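Beta-N-acetylhexosaminidase (Streptomyces plicatus, PDB 1JAK) hydrolyses terminal N-acetylhexosamine residues from glycoconjugates, probably by the substrate-assisted mechanism of family 20 glycoside hydrolases. Local coordinates at residues R45-R50 with G84-R89; D62-L67 with H121-L126. One frame throughout, in Å; residues are numbered along the deposited sequence.

Contact 1. Residues R45-R50 with G84-R89; sequences RGTHIR and GGIRLR
R50 and R87 extend side by side from adjacent parallel strands, 49-50 and 86-90, in the mixed sheet of the family 20 domain 2. As a bridged pair they leave the sheet on the same face; a shared trans chi1 (176°) and a bend at chi2 then lay the chains alongside each other. Their aliphatic parts touch first, R50 CG lying 3.4 Å from R87 CD. Farther out the guanidinium planes are turned 47° from each other rather than stacked flat, and R50 NH1 sits over one face of the R87 group, toward its rim, 3.4 Å from R87 CZ. CB of R89 covers the opposite face. Two like charges thus lie close together; the salt bridge from R87 NH2 to D52 probably offsets part of the cost, while R50 NE makes a weak hydrogen bond to G82 O. An alanine in place of R87 would probably leave D52 without this cationic mate and the R50 side chain without its aliphatic neighbour, freer to turn. On the other face, I49 CG1 approaches I86 CB at 4.3 Å, and the two isoleucines pack on L64 of helix 55-72. T47 CG2 meets the I86 side chain at about a right angle. Parallel pairing fixes the register: I86 N donates to H48 O, and R50 N to I86 O at 2.8 Å. G84 lies close against H48 O and R50 CB, on the arginine side, where a CB would collide with H48 O and R50 N. The carbonyl of R50 closes the pairing, taking a nearly straight bond from L88 N (2.8 Å, 171° at the hydrogen) and a weak one from R87 NH1 at 3.5 Å, with R50 O at the edge of that guanidinium, in its plane.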
ATOM      1  N   ARG A  45     -12.456  28.898  14.525  1.00 16.68           N
ATOM      2  CA  ARG A  45     -11.443  29.724  13.876  1.00 16.83           C
ATOM      3  C   ARG A  45     -10.131  29.932  14.622  1.00 14.93           C
ATOM      4  O   ARG A  45      -9.074  30.001  13.999  1.00 15.02           O
ATOM      5  CB  ARG A  45     -12.040  31.088  13.504  1.00 19.22           C
ATOM      6  CG  ARG A  45     -12.263  32.037  14.673  1.00 24.37           C
ATOM      7  CD  ARG A  45     -13.141  33.218  14.257  1.00 27.03           C
ATOM      8  NE  ARG A  45     -12.682  33.857  13.024  1.00 29.11           N
ATOM      9  CZ  ARG A  45     -11.564  34.568  12.911  1.00 31.04           C
ATOM     10  NH1 ARG A  45     -10.772  34.741  13.962  1.00 31.01           N
ATOM     11  NH2 ARG A  45     -11.236  35.108  11.743  1.00 31.77           N
ATOM     12  N   GLY A  46     -10.186  30.020  15.947  1.00 14.68           N
ATOM     13  CA  GLY A  46      -8.968  30.251  16.708  1.00 14.34           C
ATOM     14  C   GLY A  46      -8.236  29.022  17.213  1.00 14.16           C
ATOM     15  O   GLY A  46      -7.293  29.138  17.994  1.00 15.00           O
ATOM     16  N   THR A  47      -8.646  27.844  16.764  1.00 12.75           N
ATOM     17  CA  THR A  47      -8.000  26.619  17.223  1.00 12.88           C
ATOM     18  C   THR A  47      -6.531  26.522  16.828  1.00 10.70           C
ATOM     19  O   THR A  47      -6.167  26.738  15.670  1.00 12.83           O
ATOM     20  CB  THR A  47      -8.733  25.368  16.699  1.00 12.16           C
ATOM     21  OG1 THR A  47     -10.052  25.318  17.258  1.00 12.40           O
ATOM     22  CG2 THR A  47      -7.974  24.101  17.094  1.00 12.31           C
ATOM     23  N   HIS A  48      -5.696  26.200  17.811  1.00 10.97           N
ATOM     24  CA  HIS A  48      -4.261  26.034  17.609  1.00 11.96           C
ATOM     25  C   HIS A  48      -3.944  24.544  17.676  1.00 11.42           C
ATOM     26  O   HIS A  48      -4.656  23.782  18.329  1.00 11.39           O
ATOM     27  CB  HIS A  48      -3.474  26.735  18.722  1.00 14.45           C
ATOM     28  CG  HIS A  48      -3.441  28.226  18.605  1.00 16.39           C
ATOM     29  ND1 HIS A  48      -4.474  28.956  18.060  1.00 19.00           N
ATOM     30  CD2 HIS A  48      -2.512  29.128  19.000  1.00 19.36           C
ATOM     31  CE1 HIS A  48      -4.184  30.243  18.122  1.00 18.51           C
ATOM     32  NE2 HIS A  48      -2.999  30.375  18.689  1.00 18.99           N
ATOM     33  N   ILE A  49      -2.884  24.134  16.987  1.00 11.42           N
ATOM     34  CA  ILE A  49      -2.444  22.746  17.015  1.00 10.98           C
ATOM     35  C   ILE A  49      -1.166  22.758  17.847  1.00 11.61           C
ATOM     36  O   ILE A  49      -0.136  23.274  17.413  1.00 12.23           O
ATOM     37  CB  ILE A  49      -2.144  22.211  15.599  1.00 11.18           C
ATOM     38  CG1 ILE A  49      -3.453  22.082  14.813  1.00 11.16           C
ATOM     39  CG2 ILE A  49      -1.446  20.856  15.683  1.00 11.89           C
ATOM     40  CD1 ILE A  49      -3.260  21.802  13.337  1.00 11.23           C
ATOM     41  N   ARG A  50      -1.257  22.216  19.057  1.00 11.04           N
ATOM     42  CA  ARG A  50      -0.125  22.165  19.975  1.00 13.15           C
ATOM     43  C   ARG A  50       0.635  20.860  19.792  1.00 13.50           C
ATOM     44  O   ARG A  50       0.045  19.784  19.830  1.00 14.06           O
ATOM     45  CB  ARG A  50      -0.627  22.273  21.419  1.00 13.28           C
ATOM     46  CG  ARG A  50       0.446  22.134  22.500  1.00 16.39           C
ATOM     47  CD  ARG A  50       1.440  23.282  22.483  1.00 19.27           C
ATOM     48  NE  ARG A  50       2.128  23.424  23.767  1.00 24.05           N
ATOM     49  CZ  ARG A  50       3.017  22.561  24.251  1.00 25.32           C
ATOM     50  NH1 ARG A  50       3.347  21.479  23.561  1.00 25.64           N
ATOM     51  NH2 ARG A  50       3.571  22.779  25.436  1.00 26.06           N
ATOM     52  N   GLY A  84      -3.244  24.331  23.069  1.00 23.45           N
ATOM     53  CA  GLY A  84      -4.064  24.243  21.873  1.00 20.12           C
ATOM     54  C   GLY A  84      -5.271  23.321  21.930  1.00 19.17           C
ATOM     55  O   GLY A  84      -5.281  22.328  22.661  1.00 19.59           O
ATOM     56  N   GLY A  85      -6.286  23.659  21.138  1.00 16.47           N
ATOM     57  CA  GLY A  85      -7.505  22.871  21.077  1.00 15.32           C
ATOM     58  C   GLY A  85      -7.251  21.469  20.558  1.00 14.55           C
ATOM     59  O   GLY A  85      -7.970  20.533  20.902  1.00 16.05           O
ATOM     60  N   ILE A  86      -6.246  21.330  19.701  1.00 12.87           N
ATOM     61  CA  ILE A  86      -5.867  20.026  19.165  1.00 11.99           C
ATOM     62  C   ILE A  86      -4.428  19.818  19.604  1.00 12.54           C
ATOM     63  O   ILE A  86      -3.543  20.587  19.231  1.00 13.40           O
ATOM     64  CB  ILE A  86      -5.933  19.985  17.621  1.00 12.01           C
ATOM     65  CG1 ILE A  86      -7.382  20.142  17.160  1.00 12.59           C
ATOM     66  CG2 ILE A  86      -5.363  18.660  17.113  1.00 13.56           C
ATOM     67  CD1 ILE A  86      -7.550  20.212  15.653  1.00 13.41           C
ATOM     68  N   ARG A  87      -4.194  18.787  20.406  1.00 12.32           N
ATOM     69  CA  ARG A  87      -2.853  18.519  20.903  1.00 13.25           C
ATOM     70  C   ARG A  87      -2.317  17.170  20.457  1.00 12.99           C
ATOM     71  O   ARG A  87      -2.999  16.151  20.565  1.00 12.97           O
ATOM     72  CB  ARG A  87      -2.834  18.583  22.432  1.00 16.73           C
ATOM     73  CG  ARG A  87      -1.487  18.226  23.060  1.00 20.78           C
ATOM     74  CD  ARG A  87      -0.925  19.391  23.859  1.00 27.61           C
ATOM     75  NE  ARG A  87       0.286  19.046  24.605  1.00 29.01           N
ATOM     76  CZ  ARG A  87       1.458  18.734  24.055  1.00 31.47           C
ATOM     77  NH1 ARG A  87       1.603  18.714  22.735  1.00 29.78           N
ATOM     78  NH2 ARG A  87       2.496  18.447  24.831  1.00 32.20           N
ATOM     79  N   LEU A  88      -1.090  17.184  19.949  1.00 12.14           N
ATOM     80  CA  LEU A  88      -0.415  15.972  19.511  1.00 13.32           C
ATOM     81  C   LEU A  88       0.745  15.809  20.485  1.00 13.69           C
ATOM     82  O   LEU A  88       1.647  16.645  20.529  1.00 13.65           O
ATOM     83  CB  LEU A  88       0.110  16.139  18.081  1.00 12.94           C
ATOM     84  CG  LEU A  88      -0.918  16.600  17.041  1.00 13.92           C
ATOM     85  CD1 LEU A  88      -0.265  16.638  15.663  1.00 14.14           C
ATOM     86  CD2 LEU A  88      -2.114  15.660  17.036  1.00 13.76           C
ATOM     87  N   ARG A  89       0.717  14.745  21.278  1.00 14.70           N
ATOM     88  CA  ARG A  89       1.774  14.545  22.256  1.00 16.96           C
ATOM     89  C   ARG A  89       2.412  13.169  22.256  1.00 17.16           C
ATOM     90  O   ARG A  89       1.733  12.151  22.125  1.00 15.86           O
ATOM     91  CB  ARG A  89       1.248  14.865  23.658  1.00 19.79           C
ATOM     92  CG  ARG A  89      -0.023  14.131  24.042  1.00 23.23           C
ATOM     93  CD  ARG A  89      -0.623  14.718  25.316  1.00 27.73           C
ATOM     94  NE  ARG A  89       0.229  14.504  26.483  1.00 30.47           N
ATOM     95  CZ  ARG A  89       0.354  13.341  27.113  1.00 32.88           C
ATOM     96  NH1 ARG A  89      -0.320  12.280  26.691  1.00 33.38           N
ATOM     97  NH2 ARG A  89       1.153  13.237  28.167  1.00 33.29           N
TER

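Contact 2. Residues D62-L67 with H121-L126; sequences DYLADL and HGVQTL
Two nearly parallel helices of the family 20 domain 2, 55-72 and 116-129, pack through V123, which reaches toward Y63, L64 and L67; the axes of the two segments pass 10.8 Å apart at 18°. One methyl does most of the touching. With V123 CG1 anti to the backbone N, it comes within 3.9 Å of L64 CD1 and 4.0 Å of L67 CD1, and meets the Y63 ring at its edge, near the ring plane, 3.9 Å from CE2. L67 CG lies over one face of that ring, toward the rim. L126, about one turn beyond V123, brings CD2 to 4.2 Å from L64 CD1, the two side chains crossing at about a right angle. The one hydrogen bond across the interface runs from Q124 NE2 to Y63 OH (3.1 Å, 166° at the hydrogen). Its acceptor lies in the amide plane, which is turned 56° from the ring, while Q124 OE1 accepts from R127 NH1 and so probably helps fix the amide's rotation. Around this pair, F120 meets the Y63 ring, R127 of helix 116-129 touches Y63 and L67, and D62 and A65 rest on V78 of strand 78-79.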
ATOM      1  N   ASP A  62       2.104  20.017  11.177  1.00 10.00           N
ATOM      2  CA  ASP A  62       1.996  20.730   9.909  1.00 10.70           C
ATOM      3  C   ASP A  62       1.172  19.914   8.920  1.00 10.02           C
ATOM      4  O   ASP A  62       0.411  20.467   8.129  1.00  9.83           O
ATOM      5  CB  ASP A  62       3.379  21.001   9.303  1.00 13.87           C
ATOM      6  CG  ASP A  62       4.209  21.962  10.130  1.00 17.82           C
ATOM      7  OD1 ASP A  62       3.629  22.859  10.775  1.00 18.65           O
ATOM      8  OD2 ASP A  62       5.451  21.828  10.117  1.00 21.06           O
ATOM      9  N   TYR A  63       1.338  18.595   8.960  1.00  9.08           N
ATOM     10  CA  TYR A  63       0.596  17.707   8.070  1.00  9.39           C
ATOM     11  C   TYR A  63      -0.902  17.857   8.323  1.00  9.19           C
ATOM     12  O   TYR A  63      -1.703  17.960   7.389  1.00 10.62           O
ATOM     13  CB  TYR A  63       1.011  16.255   8.314  1.00  9.65           C
ATOM     14  CG  TYR A  63       0.156  15.246   7.585  1.00 10.40           C
ATOM     15  CD1 TYR A  63       0.345  14.989   6.227  1.00  9.97           C
ATOM     16  CD2 TYR A  63      -0.855  14.551   8.253  1.00  9.45           C
ATOM     17  CE1 TYR A  63      -0.453  14.063   5.554  1.00 10.32           C
ATOM     18  CE2 TYR A  63      -1.656  13.633   7.590  1.00 10.65           C
ATOM     19  CZ  TYR A  63      -1.451  13.391   6.245  1.00  9.40           C
ATOM     20  OH  TYR A  63      -2.242  12.475   5.593  1.00 10.68           O
ATOM     21  N   LEU A  64      -1.274  17.865   9.597  1.00  8.81           N
ATOM     22  CA  LEU A  64      -2.672  18.005   9.983  1.00  9.55           C
ATOM     23  C   LEU A  64      -3.221  19.372   9.576  1.00  8.68           C
ATOM     24  O   LEU A  64      -4.310  19.467   9.007  1.00  9.30           O
ATOM     25  CB  LEU A  64      -2.822  17.818  11.495  1.00  9.31           C
ATOM     26  CG  LEU A  64      -4.214  18.125  12.066  1.00  8.87           C
ATOM     27  CD1 LEU A  64      -5.251  17.214  11.420  1.00  8.59           C
ATOM     28  CD2 LEU A  64      -4.201  17.937  13.574  1.00 10.30           C
ATOM     29  N   ALA A  65      -2.469  20.428   9.875  1.00  8.83           N
ATOM     30  CA  ALA A  65      -2.902  21.777   9.530  1.00  9.99           C
ATOM     31  C   ALA A  65      -3.168  21.874   8.030  1.00 10.96           C
ATOM     32  O   ALA A  65      -4.181  22.436   7.607  1.00 11.29           O
ATOM     33  CB  ALA A  65      -1.843  22.794   9.944  1.00 10.87           C
ATOM     34  N   ASP A  66      -2.257  21.326   7.230  1.00 10.28           N
ATOM     35  CA  ASP A  66      -2.413  21.350   5.778  1.00 12.05           C
ATOM     36  C   ASP A  66      -3.689  20.636   5.327  1.00 11.93           C
ATOM     37  O   ASP A  66      -4.326  21.047   4.356  1.00 12.05           O
ATOM     38  CB  ASP A  66      -1.202  20.714   5.085  1.00 13.12           C
ATOM     39  CG  ASP A  66       0.034  21.599   5.132  1.00 16.14           C
ATOM     40  OD1 ASP A  66      -0.103  22.807   5.422  1.00 17.28           O
ATOM     41  OD2 ASP A  66       1.144  21.089   4.863  1.00 17.80           O
ATOM     42  N   LEU A  67      -4.061  19.564   6.022  1.00 11.54           N
ATOM     43  CA  LEU A  67      -5.272  18.829   5.670  1.00 13.63           C
ATOM     44  C   LEU A  67      -6.537  19.607   6.007  1.00 13.91           C
ATOM     45  O   LEU A  67      -7.541  19.501   5.303  1.00 14.90           O
ATOM     46  CB  LEU A  67      -5.340  17.489   6.415  1.00 14.36           C
ATOM     47  CG  LEU A  67      -4.434  16.324   6.024  1.00 16.14           C
ATOM     48  CD1 LEU A  67      -4.669  15.173   6.990  1.00 15.98           C
ATOM     49  CD2 LEU A  67      -4.733  15.892   4.596  1.00 15.51           C
ATOM     50  N   HIS A 121      -1.217   8.204  12.570  1.00  8.92           N
ATOM     51  CA  HIS A 121      -2.365   7.315  12.465  1.00  8.80           C
ATOM     52  C   HIS A 121      -3.559   7.918  13.199  1.00  8.78           C
ATOM     53  O   HIS A 121      -4.699   7.781  12.756  1.00  8.30           O
ATOM     54  CB  HIS A 121      -2.001   5.940  13.021  1.00  8.78           C
ATOM     55  CG  HIS A 121      -0.969   5.226  12.203  1.00 10.24           C
ATOM     56  ND1 HIS A 121      -0.128   4.270  12.729  1.00  8.78           N
ATOM     57  CD2 HIS A 121      -0.639   5.339  10.894  1.00 11.19           C
ATOM     58  CE1 HIS A 121       0.679   3.827  11.781  1.00 10.25           C
ATOM     59  NE2 HIS A 121       0.391   4.460  10.657  1.00 10.75           N
ATOM     60  N   GLY A 122      -3.296   8.597  14.314  1.00  8.30           N
ATOM     61  CA  GLY A 122      -4.378   9.227  15.054  1.00  8.66           C
ATOM     62  C   GLY A 122      -5.033  10.290  14.188  1.00  8.32           C
ATOM     63  O   GLY A 122      -6.249  10.490  14.229  1.00  8.31           O
ATOM     64  N   VAL A 123      -4.215  10.978  13.399  1.00  8.04           N
ATOM     65  CA  VAL A 123      -4.710  12.012  12.498  1.00  7.71           C
ATOM     66  C   VAL A 123      -5.623  11.393  11.443  1.00  7.81           C
ATOM     67  O   VAL A 123      -6.650  11.967  11.093  1.00  7.25           O
ATOM     68  CB  VAL A 123      -3.537  12.758  11.808  1.00  7.96           C
ATOM     69  CG1 VAL A 123      -4.044  13.561  10.611  1.00  8.15           C
ATOM     70  CG2 VAL A 123      -2.868  13.696  12.808  1.00  8.87           C
ATOM     71  N   GLN A 124      -5.261  10.213  10.943  1.00  8.00           N
ATOM     72  CA  GLN A 124      -6.083   9.554   9.934  1.00  6.90           C
ATOM     73  C   GLN A 124      -7.464   9.228  10.501  1.00  7.79           C
ATOM     74  O   GLN A 124      -8.455   9.214   9.779  1.00  8.72           O
ATOM     75  CB  GLN A 124      -5.407   8.274   9.436  1.00  6.48           C
ATOM     76  CG  GLN A 124      -4.032   8.492   8.805  1.00  8.27           C
ATOM     77  CD  GLN A 124      -4.028   9.597   7.758  1.00  9.58           C
ATOM     78  OE1 GLN A 124      -4.998   9.777   7.021  1.00  6.99           O
ATOM     79  NE2 GLN A 124      -2.925  10.333   7.681  1.00  9.82           N
ATOM     80  N   THR A 125      -7.525   8.957  11.798  1.00  8.48           N
ATOM     81  CA  THR A 125      -8.799   8.669  12.436  1.00  8.53           C
ATOM     82  C   THR A 125      -9.571   9.976  12.592  1.00  7.83           C
ATOM     83  O   THR A 125     -10.772  10.041  12.317  1.00  8.52           O
ATOM     84  CB  THR A 125      -8.584   8.025  13.815  1.00  7.93           C
ATOM     85  OG1 THR A 125      -8.082   6.696  13.628  1.00  8.97           O
ATOM     86  CG2 THR A 125      -9.890   7.974  14.605  1.00  9.12           C
ATOM     87  N   LEU A 126      -8.870  11.022  13.018  1.00  8.43           N
ATOM     88  CA  LEU A 126      -9.494  12.326  13.211  1.00  9.46           C
ATOM     89  C   LEU A 126     -10.175  12.847  11.948  1.00  9.80           C
ATOM     90  O   LEU A 126     -11.283  13.385  12.011  1.00  9.98           O
ATOM     91  CB  LEU A 126      -8.452  13.343  13.691  1.00  8.77           C
ATOM     92  CG  LEU A 126      -8.938  14.784  13.886  1.00 10.32           C
ATOM     93  CD1 LEU A 126     -10.068  14.822  14.918  1.00  9.23           C
ATOM     94  CD2 LEU A 126      -7.772  15.649  14.346  1.00 10.46           C
TER

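In the fold
Both contacts belong to the domain 2 region, with centres about 12 Å apart, and helix 55-72 follows strand 49-50 directly in the chain. Contact 1 is partly buried: one face of its strand pair is apolar, and the other carries partly exposed arginines. Contact 2 is buried and held mainly by methyl contacts, with a single hydrogen bond across it. They meet through L64 and A65: L64 turns CD2 to the strands while its CD1 serves the helix pair, and I49 CD1 packs 3.8 Å from A65 N. Main-chain hydrogen bonds set the strand pairing, whereas side chains alone join the two helices, and helix 55-72 packs against both sheet and helix 116-129.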